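Local coordinates for F1 capsule-anchoring protein (Yersinia pestis, PDB 2XET) that probably takes part in the assembly and export of F1 capsule antigen fibres, as the C-terminal domain of the outer-membrane usher Caf1A, at residues A[43-48]-A[65-70]. Numbering follows the deposited sequence.
Sequences TGLPKK and SNVVLP. With SO4 (sulfate ion), chain D.
Leu-69 and Lys-47 are joined through both the N-H and the C=O of Leu-69, a small example of how a beta-sandwich domain, here of the transthyretin-like PapC C-terminal family, ties a strand-to-strand connection to the end of a neighbouring strand. The connection is Pro-46 and Lys-47, between strand 39-45 and strand 48-54; the neighbouring strand is 62-68, which runs antiparallel to 48-54. The Leu-69 amide donates to Lys-47 O at 2.9 Å, almost straight at the hydrogen (174°) and in the carbonyl plane. In return the ammonium NZ of Lys-47 reaches Leu-69 O at 2.8 Å. With CG anti to the backbone N (chi1 -176°), the lysine chain extends past Leu-69 O, and a bend at its last torsion turns NZ onto that oxygen, nearly head-on to the carbonyl.

Beside this pair, Lys-48 and Val-68 form an antiparallel, non-hydrogen-bonded pair. Their side chains run side by side on the same exposed face, where Lys-48 NZ lies 3.6 Å from Val-68 CG1.

On its other side the contact mixes apolar side chains with backbone carbonyls. Leu-69, buried and also packed on Leu-81, lays CD1 3.6 Å from Pro-46 O, while Leu-45 CD1 approaches Val-67 CG1 at 4.3 Å, a loose touch at the margin of the apolar interior, where Leu-45 also meets Leu-4 and Val-67 meets Leu-6 of strand 2-10. Between the two backbones a single water donates both hydrogens, reaching Pro-46 O at 2.7 Å and Val-67 O at 2.9 Å.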
loop_
_atom_site.group_PDB
_atom_site.type_symbol
_atom_site.label_atom_id
_atom_site.label_comp_id
_atom_site.label_asym_id
_atom_site.label_seq_id
_atom_site.Cartn_x
_atom_site.Cartn_y
_atom_site.Cartn_z
ATOM N N THR A 43 9.770 0.261 -2.114
ATOM C CA THR A 43 10.788 0.381 -3.140
ATOM C C THR A 43 10.837 -0.924 -3.957
ATOM O O THR A 43 10.280 -1.957 -3.541
ATOM C CB THR A 43 12.201 0.635 -2.513
ATOM O OG1 THR A 43 12.688 -0.597 -1.953
ATOM C CG2 THR A 43 12.155 1.720 -1.422
ATOM N N GLY A 44 11.481 -0.848 -5.128
ATOM C CA GLY A 44 11.700 -2.016 -5.995
ATOM C C GLY A 44 10.440 -2.483 -6.686
ATOM O O GLY A 44 10.322 -3.659 -7.038
ATOM N N LEU A 45 9.502 -1.560 -6.892
ATOM C CA LEU A 45 8.202 -1.900 -7.461
ATOM C C LEU A 45 8.187 -1.759 -8.976
ATOM O O LEU A 45 8.826 -0.858 -9.518
ATOM C CB LEU A 45 7.122 -0.980 -6.887
ATOM C CG LEU A 45 6.803 -1.103 -5.394
ATOM C CD1 LEU A 45 5.711 -0.109 -5.019
ATOM C CD2 LEU A 45 6.361 -2.509 -5.066
ATOM N N PRO A 46 7.418 -2.628 -9.658
ATOM C CA PRO A 46 7.169 -2.491 -11.090
ATOM C C PRO A 46 6.151 -1.378 -11.348
ATOM O O PRO A 46 5.626 -0.788 -10.399
ATOM C CB PRO A 46 6.580 -3.852 -11.458
ATOM C CG PRO A 46 5.811 -4.238 -10.231
ATOM C CD PRO A 46 6.701 -3.789 -9.099
ATOM N N LYS A 47 5.868 -1.095 -12.616
ATOM C CA LYS A 47 4.909 -0.040 -12.939
ATOM C C LYS A 47 3.516 -0.260 -12.319
ATOM O O LYS A 47 2.884 0.692 -11.866
ATOM C CB LYS A 47 4.791 0.161 -14.459
ATOM C CG LYS A 47 3.864 1.312 -14.817
ATOM C CD LYS A 47 3.884 1.657 -16.295
ATOM C CE LYS A 47 2.622 2.403 -16.702
ATOM N NZ LYS A 47 2.156 3.438 -15.710
ATOM N N LYS A 48 3.052 -1.506 -12.284
ATOM C CA LYS A 48 1.726 -1.818 -11.763
ATOM C C LYS A 48 1.817 -2.964 -10.773
ATOM O O LYS A 48 2.337 -4.041 -11.110
ATOM C CB LYS A 48 0.794 -2.203 -12.910
ATOM C CG LYS A 48 0.536 -1.053 -13.870
ATOM C CD LYS A 48 -0.486 -1.406 -14.947
ATOM C CE LYS A 48 -1.177 -0.134 -15.459
ATOM N NZ LYS A 48 -0.201 0.987 -15.687
ATOM N N SER A 65 -5.427 -2.785 -2.556
ATOM C CA SER A 65 -5.157 -1.580 -3.348
ATOM C C SER A 65 -4.355 -1.893 -4.622
ATOM O O SER A 65 -3.484 -2.763 -4.623
ATOM C CB SER A 65 -4.312 -0.589 -2.508
ATOM O OG SER A 65 -5.050 -0.036 -1.433
ATOM N N ASN A 66 -4.628 -1.153 -5.701
ATOM C CA ASN A 66 -3.711 -1.141 -6.852
ATOM C C ASN A 66 -2.696 -0.004 -6.712
ATOM O O ASN A 66 -3.020 1.080 -6.202
ATOM C CB ASN A 66 -4.476 -0.978 -8.170
ATOM C CG ASN A 66 -5.438 -2.134 -8.440
ATOM O OD1 ASN A 66 -5.132 -3.300 -8.162
ATOM N ND2 ASN A 66 -6.611 -1.810 -8.979
ATOM N N VAL A 67 -1.465 -0.264 -7.128
ATOM C CA VAL A 67 -0.386 0.733 -7.044
ATOM C C VAL A 67 0.175 0.939 -8.458
ATOM O O VAL A 67 0.888 0.080 -8.984
ATOM C CB VAL A 67 0.741 0.300 -6.057
ATOM C CG1 VAL A 67 1.764 1.428 -5.866
ATOM C CG2 VAL A 67 0.157 -0.076 -4.678
ATOM N N VAL A 68 -0.168 2.082 -9.057
ATOM C CA VAL A 68 0.205 2.401 -10.443
ATOM C C VAL A 68 1.151 3.600 -10.425
ATOM O O VAL A 68 0.778 4.669 -9.956
ATOM C CB VAL A 68 -1.043 2.709 -11.314
ATOM C CG1 VAL A 68 -0.640 3.069 -12.761
ATOM C CG2 VAL A 68 -2.007 1.509 -11.305
ATOM N N LEU A 69 2.382 3.386 -10.879
ATOM C CA LEU A 69 3.403 4.422 -10.912
ATOM C C LEU A 69 3.386 5.102 -12.262
ATOM O O LEU A 69 3.082 4.455 -13.278
ATOM C CB LEU A 69 4.797 3.813 -10.721
ATOM C CG LEU A 69 5.053 3.088 -9.395
ATOM C CD1 LEU A 69 6.465 2.523 -9.407
ATOM C CD2 LEU A 69 4.846 4.013 -8.216
ATOM N N PRO A 70 3.729 6.405 -12.291
ATOM C CA PRO A 70 3.969 7.071 -13.569
ATOM C C PRO A 70 5.057 6.356 -14.394
ATOM O O PRO A 70 5.840 5.605 -13.843
ATOM C CB PRO A 70 4.432 8.474 -13.144
ATOM C CG PRO A 70 3.759 8.696 -11.801
ATOM C CD PRO A 70 3.852 7.333 -11.147
HETATM S S SO4 D . 14.720 0.936 -6.121
HETATM O O1 SO4 D . 15.053 1.991 -5.151
HETATM O O2 SO4 D . 13.279 0.862 -6.245
HETATM O O3 SO4 D . 15.341 1.298 -7.396
HETATM O O4 SO4 D . 15.272 -0.330 -5.623
HETATM O O HOH W 1 3.625 -0.627 -8.580
#